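Local coordinates for DUF871 domain-containing protein (Enterococcus faecalis, PDB 2P0O) that is of unknown function but probably acts as a 6-phospho-N-acetylmuramidase, hydrolysing sugars that carry N-acetylmuramic acid 6-phosphate, at residues Pro149-Gly154 / Gly186-Gly191; Ile155-Phe160 / Pro193-His198; Asn202-Ala207 / Ala232-Tyr237; Val247-Ser252 / Val358-Ile363; Arg253-Ile258 / Asn333-Ile338. All coordinates share one frame; numbering follows the deposited sequence.

Contact 1: Pro149-Gly154 / Gly186-Gly191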
# COMPACT_ATOMS: atom_id res chain seq x y z
N PRO A 149 -6.45 13.13 7.51
CA PRO A 149 -6.42 12.82 8.95
C PRO A 149 -7.80 12.68 9.58
O PRO A 149 -7.98 11.85 10.46
CB PRO A 149 -5.70 14.03 9.58
CG PRO A 149 -4.92 14.68 8.47
CD PRO A 149 -5.84 14.45 7.24
N ARG A 150 -8.77 13.51 9.17
CA ARG A 150 -10.06 13.49 9.82
C ARG A 150 -10.93 12.39 9.23
O ARG A 150 -11.23 12.41 8.03
CB ARG A 150 -10.78 14.85 9.74
CG ARG A 150 -12.11 14.89 10.58
CD ARG A 150 -12.89 16.15 10.30
NE ARG A 150 -14.24 16.32 10.89
CZ ARG A 150 -15.32 15.59 10.59
NH1 ARG A 150 -16.50 15.89 11.14
NH2 ARG A 150 -15.23 14.55 9.75
N PRO A 151 -11.40 11.44 10.07
CA PRO A 151 -12.32 10.39 9.60
C PRO A 151 -13.47 11.00 8.80
O PRO A 151 -13.96 12.09 9.15
CB PRO A 151 -12.86 9.82 10.94
CG PRO A 151 -11.60 9.85 11.79
CD PRO A 151 -11.11 11.28 11.51
N GLU A 152 -13.88 10.30 7.73
CA GLU A 152 -15.07 10.67 6.95
C GLU A 152 -14.80 11.73 5.89
O GLU A 152 -15.72 12.15 5.21
CB GLU A 152 -16.24 11.09 7.84
CG GLU A 152 -16.67 10.00 8.82
CD GLU A 152 -17.44 10.52 10.00
OE1 GLU A 152 -17.46 11.76 10.23
OE2 GLU A 152 -18.06 9.68 10.70
N THR A 153 -13.53 12.09 5.69
CA THR A 153 -13.22 13.16 4.75
C THR A 153 -12.39 12.68 3.51
O THR A 153 -12.11 13.47 2.59
CB THR A 153 -12.49 14.35 5.46
OG1 THR A 153 -11.20 13.90 5.91
CG2 THR A 153 -13.30 14.87 6.64
N GLY A 154 -12.01 11.40 3.49
CA GLY A 154 -11.31 10.82 2.35
C GLY A 154 -12.20 10.76 1.11
O GLY A 154 -13.46 10.81 1.20
N GLY A 186 -0.49 11.86 14.70
CA GLY A 186 -1.41 12.69 15.46
C GLY A 186 -1.89 13.86 14.63
O GLY A 186 -1.45 14.06 13.48
N PRO A 187 -2.82 14.66 15.19
CA PRO A 187 -3.40 14.58 16.52
C PRO A 187 -4.63 13.64 16.64
O PRO A 187 -5.05 13.33 17.76
CB PRO A 187 -3.79 16.04 16.81
CG PRO A 187 -4.10 16.61 15.46
CD PRO A 187 -3.37 15.79 14.42
N ILE A 188 -5.15 13.16 15.50
CA ILE A 188 -6.34 12.30 15.51
C ILE A 188 -6.02 10.81 15.58
O ILE A 188 -6.79 10.07 16.15
CB ILE A 188 -7.33 12.61 14.33
CG1 ILE A 188 -7.60 14.12 14.17
CG2 ILE A 188 -8.66 11.81 14.49
CD1 ILE A 188 -8.05 14.84 15.45
N PHE A 189 -4.88 10.37 15.01
CA PHE A 189 -4.46 8.95 15.10
C PHE A 189 -5.43 7.96 14.44
O PHE A 189 -5.53 6.80 14.86
CB PHE A 189 -4.18 8.52 16.56
CG PHE A 189 -3.16 9.38 17.24
CD1 PHE A 189 -1.80 9.15 17.04
CD2 PHE A 189 -3.55 10.42 18.08
CE1 PHE A 189 -0.85 9.96 17.66
CE2 PHE A 189 -2.61 11.23 18.72
CZ PHE A 189 -1.25 10.99 18.51
N ALA A 190 -6.13 8.43 13.42
CA ALA A 190 -7.09 7.62 12.71
C ALA A 190 -6.54 7.18 11.34
O ALA A 190 -7.31 6.68 10.50
CB ALA A 190 -8.36 8.41 12.51
N GLY A 191 -5.25 7.39 11.11
CA GLY A 191 -4.61 6.93 9.86
C GLY A 191 -4.66 8.03 8.82
O GLY A 191 -5.47 8.94 8.93
O HOH W 1 -5.69 10.66 11.51

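Contact 2: Ile155-Phe160 / Pro193-His198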
# COMPACT_ATOMS: atom_id res chain seq x y z
N ILE A 155 -11.55 10.66 -0.04
CA ILE A 155 -12.23 10.71 -1.31
C ILE A 155 -12.85 9.37 -1.62
O ILE A 155 -12.50 8.36 -1.01
CB ILE A 155 -11.26 11.14 -2.44
CG1 ILE A 155 -10.27 10.03 -2.78
CG2 ILE A 155 -10.48 12.42 -2.02
CD1 ILE A 155 -9.20 10.48 -3.85
N GLY A 156 -13.80 9.38 -2.56
CA GLY A 156 -14.52 8.18 -2.98
C GLY A 156 -13.90 7.56 -4.21
O GLY A 156 -13.15 8.22 -4.94
N THR A 157 -14.21 6.28 -4.44
CA THR A 157 -13.56 5.51 -5.51
C THR A 157 -13.83 6.09 -6.90
O THR A 157 -12.93 6.16 -7.76
CB THR A 157 -13.98 4.02 -5.43
OG1 THR A 157 -13.41 3.46 -4.24
CG2 THR A 157 -13.48 3.22 -6.66
N THR A 158 -15.07 6.53 -7.10
CA THR A 158 -15.57 7.06 -8.37
C THR A 158 -14.82 8.33 -8.79
O THR A 158 -14.31 8.42 -9.92
CB THR A 158 -17.11 7.33 -8.27
OG1 THR A 158 -17.80 6.08 -8.11
CG2 THR A 158 -17.69 8.05 -9.50
N PHE A 159 -14.80 9.31 -7.89
CA PHE A 159 -14.09 10.56 -8.10
C PHE A 159 -12.60 10.29 -8.33
O PHE A 159 -11.99 10.87 -9.21
CB PHE A 159 -14.27 11.47 -6.87
CG PHE A 159 -13.30 12.64 -6.81
CD1 PHE A 159 -12.03 12.49 -6.24
CD2 PHE A 159 -13.67 13.90 -7.29
CE1 PHE A 159 -11.12 13.58 -6.16
CE2 PHE A 159 -12.79 14.99 -7.22
CZ PHE A 159 -11.51 14.83 -6.65
N PHE A 160 -12.04 9.42 -7.51
CA PHE A 160 -10.65 9.00 -7.61
C PHE A 160 -10.38 8.39 -8.98
O PHE A 160 -9.43 8.81 -9.65
CB PHE A 160 -10.39 8.00 -6.47
CG PHE A 160 -8.99 7.39 -6.43
CD1 PHE A 160 -7.92 8.09 -5.90
CD2 PHE A 160 -8.80 6.06 -6.83
CE1 PHE A 160 -6.66 7.51 -5.77
CE2 PHE A 160 -7.53 5.46 -6.72
CZ PHE A 160 -6.46 6.18 -6.19
N PRO A 193 -5.29 7.92 5.18
CA PRO A 193 -5.61 7.36 3.89
C PRO A 193 -5.88 8.47 2.88
O PRO A 193 -6.19 9.59 3.25
CB PRO A 193 -6.92 6.61 4.17
CG PRO A 193 -7.61 7.50 5.19
CD PRO A 193 -6.49 8.05 6.05
N THR A 194 -5.77 8.14 1.60
CA THR A 194 -6.40 8.92 0.55
C THR A 194 -7.89 8.55 0.40
O THR A 194 -8.72 9.44 0.36
CB THR A 194 -5.66 8.69 -0.79
OG1 THR A 194 -4.35 9.24 -0.69
CG2 THR A 194 -6.38 9.34 -1.95
N LEU A 195 -8.20 7.27 0.27
CA LEU A 195 -9.57 6.83 0.02
C LEU A 195 -10.19 6.50 1.35
O LEU A 195 -9.60 5.79 2.16
CB LEU A 195 -9.61 5.59 -0.87
CG LEU A 195 -9.27 5.85 -2.36
CD1 LEU A 195 -8.53 4.69 -2.95
CD2 LEU A 195 -10.49 6.12 -3.20
N GLU A 196 -11.38 7.03 1.58
CA GLU A 196 -12.05 6.80 2.87
C GLU A 196 -12.31 5.30 3.12
O GLU A 196 -12.35 4.89 4.26
CB GLU A 196 -13.36 7.57 2.97
CG GLU A 196 -13.92 7.72 4.44
CD GLU A 196 -12.88 8.26 5.44
OE1 GLU A 196 -11.96 9.03 5.04
OE2 GLU A 196 -12.97 7.89 6.62
N LYS A 197 -12.56 4.52 2.07
CA LYS A 197 -12.81 3.08 2.27
C LYS A 197 -11.59 2.36 2.88
O LYS A 197 -11.70 1.24 3.34
CB LYS A 197 -13.23 2.41 0.95
CG LYS A 197 -12.08 2.38 -0.07
CD LYS A 197 -12.48 1.53 -1.32
CE LYS A 197 -11.37 1.65 -2.36
NZ LYS A 197 -11.68 0.93 -3.61
N HIS A 198 -10.43 3.00 2.88
CA HIS A 198 -9.26 2.40 3.49
C HIS A 198 -9.09 2.71 4.96
O HIS A 198 -8.15 2.23 5.58
CB HIS A 198 -8.02 2.76 2.71
CG HIS A 198 -7.96 2.08 1.37
ND1 HIS A 198 -7.21 2.56 0.32
CD2 HIS A 198 -8.56 0.96 0.91
CE1 HIS A 198 -7.34 1.77 -0.72
NE2 HIS A 198 -8.18 0.79 -0.39
O HOH W 2 -13.25 5.55 -0.56

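Contact 3: Asn202-Ala207 / Ala232-Tyr237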
# COMPACT_ATOMS: atom_id res chain seq x y z
N ASN A 202 -6.50 -2.92 6.52
CA ASN A 202 -5.18 -3.53 6.35
C ASN A 202 -4.45 -2.75 5.26
O ASN A 202 -4.89 -2.74 4.12
CB ASN A 202 -5.32 -5.01 5.92
CG ASN A 202 -3.98 -5.73 5.80
OD1 ASN A 202 -2.95 -5.11 5.51
ND2 ASN A 202 -4.00 -7.02 6.04
N PRO A 203 -3.37 -2.05 5.62
CA PRO A 203 -2.59 -1.29 4.64
C PRO A 203 -2.02 -2.13 3.50
O PRO A 203 -1.93 -1.64 2.36
CB PRO A 203 -1.44 -0.68 5.48
CG PRO A 203 -1.93 -0.72 6.90
CD PRO A 203 -2.85 -1.89 7.00
N PHE A 204 -1.63 -3.37 3.78
CA PHE A 204 -1.11 -4.25 2.73
C PHE A 204 -2.17 -4.50 1.66
O PHE A 204 -1.88 -4.39 0.48
CB PHE A 204 -0.57 -5.58 3.31
CG PHE A 204 -0.35 -6.67 2.27
CD1 PHE A 204 0.77 -6.63 1.44
CD2 PHE A 204 -1.24 -7.73 2.16
CE1 PHE A 204 0.99 -7.62 0.48
CE2 PHE A 204 -1.04 -8.73 1.21
CZ PHE A 204 0.08 -8.67 0.35
N ALA A 205 -3.38 -4.86 2.09
CA ALA A 205 -4.45 -5.11 1.14
C ALA A 205 -4.80 -3.83 0.37
O ALA A 205 -5.11 -3.88 -0.80
CB ALA A 205 -5.71 -5.64 1.86
N ALA A 206 -4.75 -2.69 1.05
CA ALA A 206 -5.07 -1.41 0.45
C ALA A 206 -4.06 -1.06 -0.65
O ALA A 206 -4.45 -0.73 -1.77
CB ALA A 206 -5.13 -0.31 1.53
N ALA A 207 -2.77 -1.22 -0.33
CA ALA A 207 -1.67 -0.90 -1.24
C ALA A 207 -1.65 -1.79 -2.47
O ALA A 207 -1.63 -1.32 -3.60
CB ALA A 207 -0.30 -0.95 -0.50
N ALA A 232 5.39 -7.90 7.31
CA ALA A 232 5.56 -9.33 7.00
C ALA A 232 4.71 -9.71 5.81
O ALA A 232 5.14 -10.53 5.00
CB ALA A 232 5.20 -10.18 8.19
N GLN A 233 3.51 -9.12 5.70
CA GLN A 233 2.62 -9.40 4.58
C GLN A 233 3.23 -8.81 3.29
O GLN A 233 3.27 -9.51 2.27
CB GLN A 233 1.20 -8.90 4.84
CG GLN A 233 0.45 -9.83 5.82
CD GLN A 233 -0.97 -9.38 6.12
OE1 GLN A 233 -1.21 -8.21 6.43
NE2 GLN A 233 -1.90 -10.31 6.05
N PHE A 234 3.70 -7.56 3.34
CA PHE A 234 4.41 -6.97 2.20
C PHE A 234 5.57 -7.85 1.82
O PHE A 234 5.72 -8.21 0.65
CB PHE A 234 4.89 -5.52 2.47
CG PHE A 234 3.80 -4.47 2.27
CD1 PHE A 234 3.44 -4.04 0.98
CD2 PHE A 234 3.17 -3.88 3.38
CE1 PHE A 234 2.43 -3.04 0.80
CE2 PHE A 234 2.17 -2.87 3.20
CZ PHE A 234 1.80 -2.47 1.93
N GLY A 235 6.38 -8.21 2.82
CA GLY A 235 7.60 -8.94 2.59
C GLY A 235 7.30 -10.29 1.98
O GLY A 235 7.98 -10.70 1.04
N TYR A 236 6.32 -10.99 2.53
CA TYR A 236 5.97 -12.31 2.02
C TYR A 236 5.51 -12.23 0.55
O TYR A 236 5.92 -13.04 -0.29
CB TYR A 236 4.86 -12.90 2.90
CG TYR A 236 4.94 -14.40 3.10
CD1 TYR A 236 4.29 -15.29 2.23
CD2 TYR A 236 5.67 -14.93 4.18
CE1 TYR A 236 4.37 -16.68 2.43
CE2 TYR A 236 5.74 -16.31 4.40
CZ TYR A 236 5.09 -17.17 3.53
OH TYR A 236 5.21 -18.53 3.77
N TYR A 237 4.68 -11.25 0.24
CA TYR A 237 4.20 -11.03 -1.11
C TYR A 237 5.35 -10.66 -2.03
O TYR A 237 5.45 -11.12 -3.16
CB TYR A 237 3.19 -9.89 -1.12
CG TYR A 237 2.46 -9.72 -2.45
CD1 TYR A 237 1.79 -10.80 -3.02
CD2 TYR A 237 2.44 -8.49 -3.14
CE1 TYR A 237 1.12 -10.69 -4.23
CE2 TYR A 237 1.76 -8.36 -4.38
CZ TYR A 237 1.11 -9.48 -4.90
OH TYR A 237 0.42 -9.44 -6.08

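Contact 4: Val247-Ser252 / Val358-Ile363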
# COMPACT_ATOMS: atom_id res chain seq x y z
N VAL A 247 -5.78 -17.41 10.08
CA VAL A 247 -7.07 -18.02 10.32
C VAL A 247 -7.26 -18.16 11.80
O VAL A 247 -6.27 -18.22 12.55
CB VAL A 247 -7.22 -19.44 9.63
CG1 VAL A 247 -7.19 -19.31 8.13
CG2 VAL A 247 -6.15 -20.49 10.15
N ALA A 248 -8.52 -18.22 12.24
CA ALA A 248 -8.85 -18.40 13.66
C ALA A 248 -8.39 -19.78 14.13
O ALA A 248 -8.37 -20.71 13.34
CB ALA A 248 -10.37 -18.24 13.91
N PRO A 249 -8.07 -19.93 15.44
CA PRO A 249 -7.82 -21.27 15.99
C PRO A 249 -9.00 -22.21 15.74
O PRO A 249 -10.13 -21.77 15.72
CB PRO A 249 -7.69 -21.00 17.51
CG PRO A 249 -7.20 -19.57 17.59
CD PRO A 249 -7.97 -18.88 16.48
N SER A 250 -8.73 -23.49 15.53
CA SER A 250 -9.78 -24.49 15.36
C SER A 250 -9.35 -25.82 15.91
O SER A 250 -8.16 -26.14 15.95
CB SER A 250 -10.15 -24.65 13.89
OG SER A 250 -10.98 -25.80 13.71
N GLU A 251 -10.33 -26.62 16.30
CA GLU A 251 -10.07 -27.93 16.87
C GLU A 251 -10.22 -28.97 15.76
O GLU A 251 -10.00 -30.16 15.96
CB GLU A 251 -11.06 -28.20 18.00
CG GLU A 251 -10.93 -27.22 19.17
CD GLU A 251 -9.86 -27.63 20.17
OE1 GLU A 251 -10.17 -28.43 21.10
OE2 GLU A 251 -8.72 -27.13 20.02
N SER A 252 -10.57 -28.50 14.58
CA SER A 252 -10.82 -29.39 13.46
C SER A 252 -9.68 -30.40 13.22
O SER A 252 -8.49 -30.05 13.32
CB SER A 252 -11.04 -28.56 12.20
OG SER A 252 -11.20 -29.41 11.11
N VAL A 358 -1.97 -19.25 7.62
CA VAL A 358 -1.20 -19.54 8.82
C VAL A 358 -2.08 -19.26 10.04
O VAL A 358 -3.08 -18.51 9.97
CB VAL A 358 0.16 -18.76 8.90
CG1 VAL A 358 1.12 -19.16 7.77
CG2 VAL A 358 -0.07 -17.22 8.92
N THR A 359 -1.72 -19.85 11.15
CA THR A 359 -2.59 -19.71 12.31
C THR A 359 -2.39 -18.33 12.98
O THR A 359 -1.33 -17.70 12.85
CB THR A 359 -2.47 -20.92 13.26
OG1 THR A 359 -3.76 -21.20 13.83
CG2 THR A 359 -1.45 -20.65 14.36
N GLU A 360 -3.45 -17.86 13.62
CA GLU A 360 -3.51 -16.49 14.13
C GLU A 360 -2.31 -16.16 15.03
O GLU A 360 -1.94 -16.96 15.90
CB GLU A 360 -4.84 -16.22 14.85
CG GLU A 360 -5.01 -14.75 15.30
CD GLU A 360 -6.31 -14.44 16.06
OE1 GLU A 360 -6.98 -15.38 16.59
OE2 GLU A 360 -6.67 -13.23 16.12
N GLY A 361 -1.69 -15.01 14.77
CA GLY A 361 -0.60 -14.47 15.56
C GLY A 361 0.79 -14.85 15.07
O GLY A 361 1.78 -14.43 15.69
N THR A 362 0.89 -15.63 13.98
CA THR A 362 2.18 -16.21 13.56
C THR A 362 2.77 -15.57 12.28
O THR A 362 3.85 -15.96 11.82
CB THR A 362 2.14 -17.75 13.43
OG1 THR A 362 1.27 -18.13 12.37
CG2 THR A 362 1.65 -18.39 14.73
N ILE A 363 2.06 -14.61 11.71
CA ILE A 363 2.51 -13.98 10.48
C ILE A 363 3.96 -13.47 10.60
O ILE A 363 4.78 -13.70 9.70
CB ILE A 363 1.54 -12.87 10.02
CG1 ILE A 363 0.46 -13.48 9.11
CG2 ILE A 363 2.30 -11.75 9.22
CD1 ILE A 363 -0.49 -12.46 8.49

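Contact 5: Arg253-Ile258 / Asn333-Ile338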
# COMPACT_ATOMS: atom_id res chain seq x y z
N ARG A 253 -10.05 -31.64 12.91
CA ARG A 253 -9.10 -32.65 12.41
C ARG A 253 -8.51 -32.27 11.05
O ARG A 253 -7.51 -32.84 10.63
CB ARG A 253 -9.79 -34.02 12.30
CG ARG A 253 -9.10 -35.03 11.34
CD ARG A 253 -9.74 -36.44 11.28
NE ARG A 253 -9.98 -36.96 12.63
CZ ARG A 253 -11.15 -36.87 13.26
NH1 ARG A 253 -11.27 -37.34 14.50
NH2 ARG A 253 -12.19 -36.30 12.64
N TYR A 254 -9.12 -31.32 10.36
CA TYR A 254 -8.69 -30.97 9.02
C TYR A 254 -7.93 -29.66 8.95
O TYR A 254 -7.65 -29.17 7.85
CB TYR A 254 -9.88 -31.00 8.05
CG TYR A 254 -10.56 -32.32 8.14
CD1 TYR A 254 -9.89 -33.50 7.77
CD2 TYR A 254 -11.83 -32.44 8.69
CE1 TYR A 254 -10.49 -34.75 7.89
CE2 TYR A 254 -12.45 -33.70 8.82
CZ TYR A 254 -11.77 -34.84 8.41
OH TYR A 254 -12.36 -36.07 8.53
N LEU A 255 -7.59 -29.12 10.11
CA LEU A 255 -6.89 -27.85 10.16
C LEU A 255 -5.54 -27.90 9.43
O LEU A 255 -5.22 -27.00 8.66
CB LEU A 255 -6.73 -27.33 11.60
CG LEU A 255 -6.07 -25.95 11.78
CD1 LEU A 255 -6.79 -24.81 11.09
CD2 LEU A 255 -5.84 -25.60 13.27
N LYS A 256 -4.77 -28.97 9.67
CA LYS A 256 -3.43 -29.12 9.09
C LYS A 256 -3.45 -29.29 7.59
O LYS A 256 -2.50 -28.91 6.91
CB LYS A 256 -2.69 -30.29 9.73
CG LYS A 256 -2.58 -30.13 11.22
CD LYS A 256 -1.26 -30.62 11.82
CE LYS A 256 -0.98 -29.82 13.11
NZ LYS A 256 -1.37 -28.36 12.91
N ARG A 257 -4.53 -29.87 7.07
CA ARG A 257 -4.70 -29.99 5.64
C ARG A 257 -4.86 -28.64 5.03
O ARG A 257 -4.45 -28.43 3.88
CB ARG A 257 -5.97 -30.79 5.29
CG ARG A 257 -5.72 -32.21 4.99
CD ARG A 257 -6.91 -32.80 4.28
NE ARG A 257 -6.78 -34.25 4.24
CZ ARG A 257 -7.11 -35.02 3.21
NH1 ARG A 257 -6.93 -36.34 3.29
NH2 ARG A 257 -7.62 -34.48 2.09
N ILE A 258 -5.50 -27.72 5.74
CA ILE A 258 -5.73 -26.43 5.12
C ILE A 258 -4.68 -25.36 5.38
O ILE A 258 -4.61 -24.39 4.64
CB ILE A 258 -7.22 -25.89 5.24
CG1 ILE A 258 -7.44 -24.80 6.31
CG2 ILE A 258 -8.30 -27.03 5.21
CD1 ILE A 258 -6.61 -24.72 7.41
N ASN A 333 -17.46 -29.53 5.18
CA ASN A 333 -16.99 -29.24 6.54
C ASN A 333 -16.47 -27.82 6.67
O ASN A 333 -15.72 -27.32 5.79
CB ASN A 333 -15.87 -30.20 6.95
CG ASN A 333 -16.36 -31.63 7.13
OD1 ASN A 333 -17.57 -31.89 7.21
ND2 ASN A 333 -15.42 -32.55 7.20
N THR A 334 -16.84 -27.15 7.75
CA THR A 334 -16.33 -25.81 8.01
C THR A 334 -15.20 -25.96 9.00
O THR A 334 -15.39 -26.55 10.06
CB THR A 334 -17.43 -24.90 8.59
OG1 THR A 334 -18.15 -25.64 9.59
CG2 THR A 334 -18.41 -24.50 7.49
N ILE A 335 -14.02 -25.46 8.64
CA ILE A 335 -12.79 -25.74 9.40
C ILE A 335 -12.39 -24.56 10.24
O ILE A 335 -12.17 -24.68 11.43
CB ILE A 335 -11.56 -26.06 8.47
CG1 ILE A 335 -11.92 -27.07 7.37
CG2 ILE A 335 -10.33 -26.50 9.31
CD1 ILE A 335 -12.50 -28.35 7.93
N THR A 336 -12.26 -23.40 9.61
CA THR A 336 -11.90 -22.20 10.35
C THR A 336 -12.33 -21.03 9.48
O THR A 336 -13.03 -21.23 8.47
CB THR A 336 -10.38 -22.19 10.72
OG1 THR A 336 -10.06 -20.96 11.35
CG2 THR A 336 -9.48 -22.34 9.50
N ARG A 337 -11.91 -19.82 9.85
CA ARG A 337 -12.27 -18.60 9.16
C ARG A 337 -11.08 -17.65 9.07
O ARG A 337 -10.36 -17.50 10.06
CB ARG A 337 -13.40 -17.92 9.91
CG ARG A 337 -14.13 -16.88 9.04
CD ARG A 337 -15.41 -16.38 9.68
NE ARG A 337 -15.97 -15.34 8.82
CZ ARG A 337 -16.88 -14.44 9.18
NH1 ARG A 337 -17.41 -14.44 10.41
NH2 ARG A 337 -17.26 -13.53 8.29
N ILE A 338 -10.88 -16.99 7.92
CA ILE A 338 -9.91 -15.91 7.82
C ILE A 338 -10.16 -14.81 8.83
O ILE A 338 -11.27 -14.36 9.00
CB ILE A 338 -9.95 -15.21 6.41
CG1 ILE A 338 -9.84 -16.25 5.27
CG2 ILE A 338 -8.87 -14.09 6.34
CD1 ILE A 338 -8.50 -17.02 5.25

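Contact 1: Pro149-Gly154 / Gly186-Gly191
Ile188 leans on Pro149 and Pro151 with CB and its CG2 methyl. Its CB lies 4.0 Å from the carbonyl O of Pro149. One bond further out, CG2 reaches CD of the Pro151 ring at 3.9 Å while staying near that same carbonyl. The branch opposite the backbone N does this touching. Next to it, the methyl of Ala190 packs more tightly on the same ring, CB to Pro151 CG at 3.6 Å. No direct hydrogen bond joins the two loops. A bridging water does that work instead: it accepts from Ala190 N at 3.0 Å and sits 2.8 Å from Pro149 O, with Gly191 O also within bonding distance. Pro151 belongs to a type II turn, Arg150 to Thr153, where a weak Thr153 N bond to Arg150 O is reinforced by Thr153 OG1, donating in the carbonyl plane to a lone pair of the same oxygen at 2.6 Å. Beyond the turn, the carboxylate of Glu196 takes the N-H groups of Glu152 and Gly154. Both segments are surface loops following strands of the TIM barrel, the first running from strand 141-144 to helix 157-169, the second from strand 173-178 to helix 203-212.

Contact 2: Ile155-Phe160 / Pro193-His198
A single beta bridge between Ile155 and Leu195 joins two loops of the TIM barrel where helix 157-169 begins. Ile155 N donates to Thr194 O at 3.1 Å, and Ile155 O takes the N-H of Glu196 with an N-H...O angle of 162°; both donors lie in the plane of the carbonyl they address. The same Ile155 O accepts a hydrogen bond from a water at 2.9 Å, and this water accepts from Lys197 N. Next to the bridge, Leu195 crosses Phe160 at about a right angle. Its CD1 sits over the middle of the ring, 4.0 Å from the centroid, while CD2 touches both Phe160 CB and Ile155 CG1. Gly156 is the N-cap of helix 157-169, which follows barrel strand 141-144, and its O takes Phe160 N, one turn on; the Phe160 ring also meets His145 and Leu210 of helix 203-212. Beside Leu195, the side chains of Ile155 and Thr194 run the same way, with Ile155 CD1 on Thr194 CG2 at 3.6 Å; the hydroxyl of Thr194 is turned to Asn146 O and Phe177 N. Towards the surface, Lys197 stretches out beyond CG and crosses Thr157, where NZ donates to OG1 at 3.1 Å.

Contact 3: Asn202-Ala207 / Ala232-Tyr237
Phe204 lies between the helices and meets three side chains of 232-237. With CG swung opposite its backbone N (chi1 165°), the ring reaches across and turns an edge to the face of Phe234. This is a T-shaped pair, the planes at 89° and the centroids 5.2 Å apart. CB of Phe204 lies over the same Phe234 face, whereas the methyl of Ala207 meets that ring at its rim, CB to CZ 3.6 Å. Gln233 CB covers a face of Phe204, 4.0 Å from the centroid in a CH-pi contact. Tyr237 CB approaches Phe204 CE1 to 3.5 Å near the ring plane, and the edge of Phe204 is turned to the Tyr237 face in an offset edge-to-face pair. Further out, Asn202 ND2 donates to Gln233 OE1 at 3.1 Å, with the acceptor close to the plane of the Asn202 amide. Asn202 OD1 meanwhile N-caps helix 203-212 through weak bonds from Phe204 N and Ala205 N. Gln233 NE2 is satisfied by Leu244 O and Asp342 OD1. This is an aromatic cluster between the last two outer helices of a TIM barrel, whose segment axes cross at 46°, and its polar edge faces the C-terminal domain.

Contact 4: Val247-Ser252 / Val358-Ile363
The flat carboxylate of Glu360 comes up to the ring of Pro249, OE1 lying 3.6 Å from CD. Its chain is fully extended to get there, CG opposite the backbone N (chi1 -175°), and on the way CB passes 3.4 Å from Val247 O. The peptide groups alongside are hydrogen-bonded. Val247 N donates to Val358 O at 2.9 Å, nearly along the C=O axis, and Val247 CG2 rests against that oxygen. Glu360 N returns a weak bond to Val247 O at 3.0 Å. Together the two form the parallel bridge of Val247 with Thr359, the end of the pairing between strands 242-247 and 354-359 in the three-stranded mixed sheet. Past it the chains part. The 358-363 segment folds into a type II turn from Thr359 to Thr362, with Gly361 at positive phi. Thr359 O is gripped twice there, by the backbone N-H and the hydroxyl of Thr362. Of these, Thr362 OG1 lies 2.7 Å from Thr359 O, tilted a little from the carbonyl plane. Helix 363-370 starts straight after, Ile363 N bonding to Glu246 OE2. On the other chain, Ser250 OG accepts from Ser252 N at 2.9 Å in an ST turn, and is also hydrogen-bonded to Ile335 O.

Contact 5: Arg253-Ile258 / Asn333-Ile338
Ile335 is set so that its two branches serve two residues of the facing turn. CG2 stands opposite the backbone N and comes down on Leu255 CA at 3.8 Å. CG1 lies beside the N (chi1 -48°), and a further bend at chi2 (-55°) carries CD1 to Tyr254 CB at 3.7 Å, near the plane of the tyrosine ring and at its edge. Ile258 adds CG2 against Ile335 CG1 from about one turn further along the short helix, at the looser distance of 4.2 Å. Thr336 contributes a methyl: its CG2 meets Leu255 CD1 at 4.0 Å, while its OG1 is directed to Ala248 O.

That two consecutive strand residues both turn towards 255-258 follows from a classic beta bulge. Ile335 and Thr336 together face Val305 on the neighbouring strand 304-308, in the four-stranded antiparallel sheet of the C-terminal domain, whose sequence family is placed in the cyclophilin-like clan. Strand 332-337 is an edge strand of this sheet within the chain, and helix 255-258, with Tyr254 at its N-cap, packs across it.

Towards the start of the strand, the Asn333 amide lies by the Tyr254 ring with the two planes 24° apart, ND2 reaching CE2 at 3.6 Å. Both polar ends are held by one neighbouring chain stretch: Asn333 ND2 donates to Glu293 O and Tyr254 OH bonds to Glu293 N, while Asn333 OD1 accepts from Glu295 N. On one face of the tyrosine ring lies Arg253 CG, 3.7 Å above the plane and towards the rim.

How the contacts relate
After the first barrel strands, residues 149-160 supply one side of both contact 1 and contact 2. Their partners follow in the same order along 186-198, so the two contacts cross, each closing a loop over helix 157-169 and strand 173-178; Glu196 of contact 2 also bonds to the turn of contact 1. Contact 3 comes next in series, packing helix 203-212 on helix 228-240 and closing the connection through barrel strand 218-221; it touches contact 2 through His198 and Ala206. Contact 4 closes over a hundred residues by joining strands 242-247 and 354-359. Nested inside it, contact 5 lays helix 255-258 on strand 332-337. Ile363 of contact 4 packs on Ala232 and Gln233 of contact 3, linking the C-terminal part to the barrel.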